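Local coordinates for N-acetylneuraminate lyase (Peptoclostridium difficile NAP08, PDB 4WOQ), which is a lyase of the dihydrodipicolinate synthetase family, folded as a TIM barrel with four chains in its assembly, at residues K16-A21 and K49-Y54; F26-N31 and A276-Q281. All coordinates share one frame; numbering follows the deposited sequence.

Contact 1: residues K16-A21 and K49-Y54; sequences KGIYSA and KVDGLY
Strands 17-21 and 52-54 run side by side in parallel, pairing Tyr19 with Gly52, Ser20 with Leu53 and Ala21 with Tyr54, while their short axes are turned 43° to each other. Tyr54 N gives the straightest of the strand-to-strand bonds, 2.8 Å to Ser20 O, and the longer one from Ser20 N to Gly52 O is 3.3 Å. Where the pairing begins, Ile18 O takes weak bonds from both Asp51 N and Gly52 N, and the Asp51 carboxylate adds a stronger one: Ile18 N points almost directly (171°) at the anti lone pair of Asp51 OD2, 2.6 Å away. Asp51 OD1 meanwhile forms a salt bridge with Arg228, so both oxygens are engaged. The phenol ring of Tyr19 lies with one face over Gly52 N, its CD2 3.5 Å from Gly52 C, a closeness that the lack of a side chain at Gly52 permits. On the same face of the sheet Tyr54 has CG anti to the backbone N (chi1 -170°), which leads its ring away from strand 17-21, and its hydroxyl forms a hydrogen bond with Ser115. Ser20 and Leu53 occupy the other face, where Ser20 OG rests 3.2 Å from Val50 CG1 and hydrogen-bonds to Asn44 of the intervening helix. Strand 17-21, helix 34-46 and strand 52-55 thus form the first beta-alpha-beta unit of a TIM barrel, with Tyr19 and Tyr54 pointing into the barrel and Ser20 and Leu53 toward its helical shell.

Contact 2: residues F26-N31 and A276-Q281; sequences FDKEGN and AGYCRQ
Phe26 and Arg280 form the tightly packed part of this contact between two loops. The aliphatic stem of Arg280 passes over one face of the Phe26 ring, with Arg280 CG 3.5 Å from the centroid of that ring and nearly on its normal, a CH-pi contact. Beyond CG the arginine bends at both chi2 (-92°) and chi3 (-69°), which brings its NH1 to 2.7 Å from Gly30 O in a weak, bent hydrogen bond; the same NH1 makes a salt bridge with Glu69. Tyr278 N adds a firmer backbone bond to Phe26 O, 2.8 Å long, while Tyr278 O lies at the edge of the Phe26 ring. Leu65 and Lys266 also pack against the Phe26 side chain.

Toward solvent the contact is looser. Here the Tyr278 ring lies against the turn at Lys28, whose CA sits over the ring centre at 3.7 Å from the centroid of Tyr278. Lys28 CB and CG continue across the phenol, and the extended chain then leads away, its amino group in a long, weak ion pair with Glu285. The type I turn from Asp27 to Gly30 is braced from within: Asn31 N bonds to Asp27 OD1 at 3.1 Å, approaching from above the carboxylate plane. Glu29 O of this turn accepts a hydrogen bond from Lys97 of a second subunit. A beta-alpha loop of the TIM barrel, between strand 17-21 and helix 34-46, is joined in this way to the C-terminal helical region of the fold.

Contact 1 belongs to the buried barrel wall and contact 2 to the periphery, their centres about 24 Å apart and their nearest atoms about 11 Å. The chain connects them directly: strand 17-21 leads out of contact 1 into the 26-31 loop, and the chain after strand 52-55 supplies Glu61 and Leu65 and, from the start of helix 67-81, Glu69, all of which meet residues of contact 2. Thr59, a little earlier in that chain, touches Ala21 of contact 1. Residues 276-281 arrive from much later in the sequence, after the last barrel strand. Both connecting segments leave the C-terminal ends of their strands, the side on which TIM barrels carry their active sites.

Contact 1: residues K16-A21 and K49-Y54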
ATOM      1  N   LYS A  16      34.454   5.810  -0.583  1.00 42.69           N
ATOM      2  CA  LYS A  16      33.697   6.933  -1.132  1.00 42.60           C
ATOM      3  C   LYS A  16      33.822   6.977  -2.649  1.00 41.51           C
ATOM      4  O   LYS A  16      34.841   6.564  -3.199  1.00 42.14           O
ATOM      5  CB  LYS A  16      34.181   8.254  -0.532  1.00 43.34           C
ATOM      6  CG  LYS A  16      33.852   8.419   0.945  1.00 46.94           C
ATOM      7  CD  LYS A  16      34.361   9.756   1.473  1.00 50.39           C
ATOM      8  CE  LYS A  16      33.900  10.007   2.897  1.00 51.39           C
ATOM      9  NZ  LYS A  16      34.356   8.933   3.823  1.00 52.75           N
ATOM     10  N   GLY A  17      32.780   7.454  -3.328  1.00 39.45           N
ATOM     11  CA  GLY A  17      32.840   7.537  -4.778  1.00 38.28           C
ATOM     12  C   GLY A  17      31.593   7.128  -5.544  1.00 37.99           C
ATOM     13  O   GLY A  17      30.538   6.865  -4.969  1.00 37.81           O
ATOM     14  N   ILE A  18      31.731   7.084  -6.865  1.00 36.50           N
ATOM     15  CA  ILE A  18      30.644   6.715  -7.759  1.00 37.66           C
ATOM     16  C   ILE A  18      30.853   5.284  -8.247  1.00 37.43           C
ATOM     17  O   ILE A  18      31.930   4.930  -8.737  1.00 36.91           O
ATOM     18  CB  ILE A  18      30.578   7.659  -8.989  1.00 38.05           C
ATOM     19  CG1 ILE A  18      30.270   9.093  -8.543  1.00 40.08           C
ATOM     20  CG2 ILE A  18      29.505   7.191  -9.945  1.00 37.34           C
ATOM     21  CD1 ILE A  18      31.390   9.771  -7.785  1.00 40.23           C
ATOM     22  N   TYR A  19      29.812   4.470  -8.116  1.00 36.01           N
ATOM     23  CA  TYR A  19      29.883   3.078  -8.523  1.00 34.68           C
ATOM     24  C   TYR A  19      28.786   2.689  -9.488  1.00 35.26           C
ATOM     25  O   TYR A  19      27.622   3.044  -9.300  1.00 36.00           O
ATOM     26  CB  TYR A  19      29.752   2.165  -7.318  1.00 31.82           C
ATOM     27  CG  TYR A  19      30.867   2.214  -6.311  1.00 28.71           C
ATOM     28  CD1 TYR A  19      31.051   3.320  -5.486  1.00 28.28           C
ATOM     29  CD2 TYR A  19      31.656   1.094  -6.095  1.00 26.19           C
ATOM     30  CE1 TYR A  19      31.996   3.289  -4.451  1.00 27.74           C
ATOM     31  CE2 TYR A  19      32.588   1.052  -5.082  1.00 28.05           C
ATOM     32  CZ  TYR A  19      32.755   2.141  -4.258  1.00 26.62           C
ATOM     33  OH  TYR A  19      33.656   2.039  -3.225  1.00 24.31           O
ATOM     34  N   SER A  20      29.153   1.938 -10.518  1.00 34.90           N
ATOM     35  CA  SER A  20      28.161   1.472 -11.471  1.00 34.25           C
ATOM     36  C   SER A  20      27.667   0.121 -10.983  1.00 34.18           C
ATOM     37  O   SER A  20      28.471  -0.754 -10.654  1.00 35.19           O
ATOM     38  CB  SER A  20      28.767   1.297 -12.867  1.00 33.80           C
ATOM     39  OG  SER A  20      28.943   2.531 -13.526  1.00 34.21           O
ATOM     40  N   ALA A  21      26.351  -0.038 -10.894  1.00 33.73           N
ATOM     41  CA  ALA A  21      25.792  -1.321 -10.505  1.00 32.03           C
ATOM     42  C   ALA A  21      26.052  -2.090 -11.796  1.00 31.00           C
ATOM     43  O   ALA A  21      25.390  -1.858 -12.803  1.00 32.62           O
ATOM     44  CB  ALA A  21      24.302  -1.191 -10.236  1.00 29.38           C
ATOM     45  N   LYS A  49      34.427   6.157 -16.445  1.00 47.55           N
ATOM     46  CA  LYS A  49      35.383   6.590 -15.433  1.00 48.36           C
ATOM     47  C   LYS A  49      34.877   6.547 -13.991  1.00 49.01           C
ATOM     48  O   LYS A  49      35.183   7.441 -13.195  1.00 49.53           O
ATOM     49  CB  LYS A  49      35.865   8.004 -15.756  1.00 49.95           C
ATOM     50  CG  LYS A  49      36.494   8.157 -17.135  1.00 53.13           C
ATOM     51  CD  LYS A  49      37.748   7.308 -17.276  1.00 55.94           C
ATOM     52  CE  LYS A  49      38.527   7.672 -18.536  1.00 57.55           C
ATOM     53  NZ  LYS A  49      39.720   6.794 -18.725  1.00 57.62           N
ATOM     54  N   VAL A  50      34.127   5.504 -13.645  1.00 47.74           N
ATOM     55  CA  VAL A  50      33.597   5.361 -12.291  1.00 45.09           C
ATOM     56  C   VAL A  50      34.706   4.985 -11.313  1.00 44.83           C
ATOM     57  O   VAL A  50      35.726   4.431 -11.712  1.00 45.00           O
ATOM     58  CB  VAL A  50      32.514   4.278 -12.238  1.00 44.64           C
ATOM     59  CG1 VAL A  50      31.405   4.615 -13.215  1.00 43.78           C
ATOM     60  CG2 VAL A  50      33.119   2.923 -12.564  1.00 41.04           C
ATOM     61  N   ASP A  51      34.497   5.283 -10.034  1.00 43.62           N
ATOM     62  CA  ASP A  51      35.480   4.980  -8.996  1.00 42.67           C
ATOM     63  C   ASP A  51      35.531   3.493  -8.660  1.00 41.42           C
ATOM     64  O   ASP A  51      36.524   3.004  -8.120  1.00 41.27           O
ATOM     65  CB  ASP A  51      35.159   5.759  -7.717  1.00 45.10           C
ATOM     66  CG  ASP A  51      35.164   7.256  -7.930  1.00 47.31           C
ATOM     67  OD1 ASP A  51      36.233   7.809  -8.278  1.00 46.56           O
ATOM     68  OD2 ASP A  51      34.095   7.876  -7.751  1.00 46.96           O
ATOM     69  N   GLY A  52      34.451   2.781  -8.967  1.00 39.06           N
ATOM     70  CA  GLY A  52      34.403   1.362  -8.680  1.00 35.78           C
ATOM     71  C   GLY A  52      33.152   0.715  -9.231  1.00 35.74           C
ATOM     72  O   GLY A  52      32.296   1.392  -9.803  1.00 33.74           O
ATOM     73  N   LEU A  53      33.049  -0.601  -9.058  1.00 34.83           N
ATOM     74  CA  LEU A  53      31.899  -1.348  -9.542  1.00 33.59           C
ATOM     75  C   LEU A  53      31.153  -2.037  -8.408  1.00 33.86           C
ATOM     76  O   LEU A  53      31.752  -2.482  -7.429  1.00 33.28           O
ATOM     77  CB  LEU A  53      32.339  -2.402 -10.555  1.00 34.69           C
ATOM     78  CG  LEU A  53      32.977  -1.923 -11.861  1.00 34.91           C
ATOM     79  CD1 LEU A  53      33.519  -3.124 -12.621  1.00 36.26           C
ATOM     80  CD2 LEU A  53      31.956  -1.176 -12.695  1.00 33.06           C
ATOM     81  N   TYR A  54      29.834  -2.107  -8.552  1.00 33.14           N
ATOM     82  CA  TYR A  54      28.978  -2.766  -7.579  1.00 31.84           C
ATOM     83  C   TYR A  54      28.530  -4.043  -8.294  1.00 31.48           C
ATOM     84  O   TYR A  54      27.670  -4.014  -9.174  1.00 30.90           O
ATOM     85  CB  TYR A  54      27.776  -1.877  -7.253  1.00 31.27           C
ATOM     86  CG  TYR A  54      26.952  -2.354  -6.084  1.00 30.12           C
ATOM     87  CD1 TYR A  54      27.407  -2.200  -4.776  1.00 28.72           C
ATOM     88  CD2 TYR A  54      25.710  -2.955  -6.285  1.00 29.97           C
ATOM     89  CE1 TYR A  54      26.644  -2.630  -3.694  1.00 29.87           C
ATOM     90  CE2 TYR A  54      24.940  -3.389  -5.209  1.00 30.47           C
ATOM     91  CZ  TYR A  54      25.412  -3.222  -3.918  1.00 29.66           C
ATOM     92  OH  TYR A  54      24.649  -3.642  -2.851  1.00 31.67           O
TER

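Contact 2: residues F26-N31 and A276-Q281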
ATOM      1  N   PHE A  26      24.384 -11.372 -21.428  1.00 35.97           N
ATOM      2  CA  PHE A  26      23.834 -12.712 -21.636  1.00 38.33           C
ATOM      3  C   PHE A  26      23.537 -12.886 -23.126  1.00 40.20           C
ATOM      4  O   PHE A  26      23.272 -11.905 -23.821  1.00 40.39           O
ATOM      5  CB  PHE A  26      22.528 -12.891 -20.846  1.00 35.66           C
ATOM      6  CG  PHE A  26      22.693 -12.808 -19.348  1.00 36.26           C
ATOM      7  CD1 PHE A  26      23.330 -13.828 -18.643  1.00 34.39           C
ATOM      8  CD2 PHE A  26      22.210 -11.711 -18.642  1.00 35.77           C
ATOM      9  CE1 PHE A  26      23.482 -13.758 -17.252  1.00 36.97           C
ATOM     10  CE2 PHE A  26      22.356 -11.628 -17.247  1.00 37.28           C
ATOM     11  CZ  PHE A  26      22.995 -12.657 -16.553  1.00 35.25           C
ATOM     12  N   ASP A  27      23.592 -14.117 -23.624  1.00 41.87           N
ATOM     13  CA  ASP A  27      23.270 -14.353 -25.024  1.00 44.23           C
ATOM     14  C   ASP A  27      21.765 -14.582 -25.084  1.00 45.34           C
ATOM     15  O   ASP A  27      21.097 -14.565 -24.047  1.00 44.26           O
ATOM     16  CB  ASP A  27      24.012 -15.574 -25.569  1.00 45.49           C
ATOM     17  CG  ASP A  27      23.737 -16.828 -24.772  1.00 46.71           C
ATOM     18  OD1 ASP A  27      22.554 -17.159 -24.546  1.00 44.62           O
ATOM     19  OD2 ASP A  27      24.719 -17.491 -24.382  1.00 48.67           O
ATOM     20  N   LYS A  28      21.229 -14.804 -26.279  1.00 45.67           N
ATOM     21  CA  LYS A  28      19.791 -15.008 -26.423  1.00 47.08           C
ATOM     22  C   LYS A  28      19.249 -16.176 -25.604  1.00 46.80           C
ATOM     23  O   LYS A  28      18.067 -16.199 -25.259  1.00 45.86           O
ATOM     24  CB  LYS A  28      19.416 -15.202 -27.897  1.00 47.65           C
ATOM     25  CG  LYS A  28      17.907 -15.253 -28.124  1.00 49.05           C
ATOM     26  CD  LYS A  28      17.526 -15.290 -29.600  1.00 51.20           C
ATOM     27  CE  LYS A  28      16.009 -15.217 -29.760  1.00 51.83           C
ATOM     28  NZ  LYS A  28      15.552 -15.272 -31.177  1.00 52.62           N
ATOM     29  N   GLU A  29      20.110 -17.142 -25.295  1.00 47.40           N
ATOM     30  CA  GLU A  29      19.702 -18.312 -24.522  1.00 48.11           C
ATOM     31  C   GLU A  29      19.871 -18.112 -23.017  1.00 46.11           C
ATOM     32  O   GLU A  29      19.486 -18.966 -22.220  1.00 43.90           O
ATOM     33  CB  GLU A  29      20.501 -19.539 -24.960  1.00 51.57           C
ATOM     34  CG  GLU A  29      20.321 -19.909 -26.429  1.00 58.61           C
ATOM     35  CD  GLU A  29      20.991 -21.229 -26.784  1.00 62.20           C
ATOM     36  OE1 GLU A  29      20.584 -22.273 -26.223  1.00 63.87           O
ATOM     37  OE2 GLU A  29      21.923 -21.219 -27.619  1.00 63.88           O
ATOM     38  N   GLY A  30      20.455 -16.987 -22.631  1.00 43.93           N
ATOM     39  CA  GLY A  30      20.649 -16.718 -21.220  1.00 42.97           C
ATOM     40  C   GLY A  30      22.003 -17.121 -20.666  1.00 41.77           C
ATOM     41  O   GLY A  30      22.220 -17.036 -19.462  1.00 40.78           O
ATOM     42  N   ASN A  31      22.917 -17.567 -21.522  1.00 41.27           N
ATOM     43  CA  ASN A  31      24.236 -17.941 -21.035  1.00 40.61           C
ATOM     44  C   ASN A  31      25.052 -16.674 -20.840  1.00 39.39           C
ATOM     45  O   ASN A  31      24.920 -15.713 -21.603  1.00 38.44           O
ATOM     46  CB  ASN A  31      24.979 -18.835 -22.033  1.00 44.17           C
ATOM     47  CG  ASN A  31      24.271 -20.147 -22.294  1.00 46.47           C
ATOM     48  OD1 ASN A  31      24.007 -20.921 -21.372  1.00 49.55           O
ATOM     49  ND2 ASN A  31      23.968 -20.409 -23.562  1.00 46.12           N
ATOM     50  N   ALA A 276      26.859  -5.828 -24.627  1.00 42.99           N
ATOM     51  CA  ALA A 276      26.078  -5.958 -23.398  1.00 41.91           C
ATOM     52  C   ALA A 276      25.052  -7.087 -23.501  1.00 41.87           C
ATOM     53  O   ALA A 276      24.612  -7.637 -22.488  1.00 43.59           O
ATOM     54  CB  ALA A 276      25.381  -4.636 -23.085  1.00 40.31           C
ATOM     55  N   GLY A 277      24.658  -7.411 -24.731  1.00 40.76           N
ATOM     56  CA  GLY A 277      23.720  -8.501 -24.963  1.00 38.83           C
ATOM     57  C   GLY A 277      22.290  -8.403 -24.466  1.00 38.15           C
ATOM     58  O   GLY A 277      21.719  -7.315 -24.357  1.00 36.71           O
ATOM     59  N   TYR A 278      21.712  -9.570 -24.182  1.00 39.31           N
ATOM     60  CA  TYR A 278      20.333  -9.696 -23.708  1.00 39.99           C
ATOM     61  C   TYR A 278      20.208  -9.719 -22.186  1.00 39.65           C
ATOM     62  O   TYR A 278      21.200  -9.734 -21.462  1.00 39.93           O
ATOM     63  CB  TYR A 278      19.708 -11.002 -24.212  1.00 41.77           C
ATOM     64  CG  TYR A 278      19.592 -11.174 -25.710  1.00 45.18           C
ATOM     65  CD1 TYR A 278      20.724 -11.356 -26.512  1.00 46.03           C
ATOM     66  CD2 TYR A 278      18.338 -11.197 -26.322  1.00 45.16           C
ATOM     67  CE1 TYR A 278      20.600 -11.558 -27.894  1.00 47.11           C
ATOM     68  CE2 TYR A 278      18.203 -11.394 -27.694  1.00 47.05           C
ATOM     69  CZ  TYR A 278      19.331 -11.575 -28.473  1.00 47.17           C
ATOM     70  OH  TYR A 278      19.176 -11.768 -29.826  1.00 49.42           O
ATOM     71  N   CYS A 279      18.961  -9.730 -21.726  1.00 41.14           N
ATOM     72  CA  CYS A 279      18.626  -9.829 -20.306  1.00 41.30           C
ATOM     73  C   CYS A 279      18.057 -11.239 -20.147  1.00 39.77           C
ATOM     74  O   CYS A 279      17.507 -11.800 -21.094  1.00 38.18           O
ATOM     75  CB  CYS A 279      17.531  -8.828 -19.911  1.00 41.95           C
ATOM     76  SG  CYS A 279      17.996  -7.092 -19.904  1.00 43.23           S
ATOM     77  N   ARG A 280      18.180 -11.808 -18.956  1.00 39.14           N
ATOM     78  CA  ARG A 280      17.656 -13.142 -18.700  1.00 39.80           C
ATOM     79  C   ARG A 280      16.131 -13.147 -18.738  1.00 39.55           C
ATOM     80  O   ARG A 280      15.482 -12.241 -18.208  1.00 40.31           O
ATOM     81  CB  ARG A 280      18.105 -13.634 -17.320  1.00 40.45           C
ATOM     82  CG  ARG A 280      19.607 -13.648 -17.118  1.00 42.47           C
ATOM     83  CD  ARG A 280      20.225 -14.990 -17.476  1.00 42.45           C
ATOM     84  NE  ARG A 280      19.843 -16.026 -16.523  1.00 43.47           N
ATOM     85  CZ  ARG A 280      20.583 -17.095 -16.240  1.00 45.50           C
ATOM     86  NH1 ARG A 280      21.758 -17.277 -16.840  1.00 43.85           N
ATOM     87  NH2 ARG A 280      20.153 -17.979 -15.349  1.00 44.29           N
ATOM     88  N   GLN A 281      15.559 -14.165 -19.369  1.00 38.50           N
ATOM     89  CA  GLN A 281      14.111 -14.297 -19.412  1.00 37.18           C
ATOM     90  C   GLN A 281      13.717 -14.549 -17.953  1.00 36.29           C
ATOM     91  O   GLN A 281      14.530 -15.047 -17.171  1.00 33.94           O
ATOM     92  CB  GLN A 281      13.720 -15.497 -20.273  1.00 38.40           C
ATOM     93  CG  GLN A 281      13.925 -15.309 -21.770  1.00 39.04           C
ATOM     94  CD  GLN A 281      13.016 -14.240 -22.351  1.00 41.40           C
ATOM     95  OE1 GLN A 281      11.946 -13.949 -21.807  1.00 41.90           O
ATOM     96  NE2 GLN A 281      13.430 -13.660 -23.467  1.00 41.81           N
TER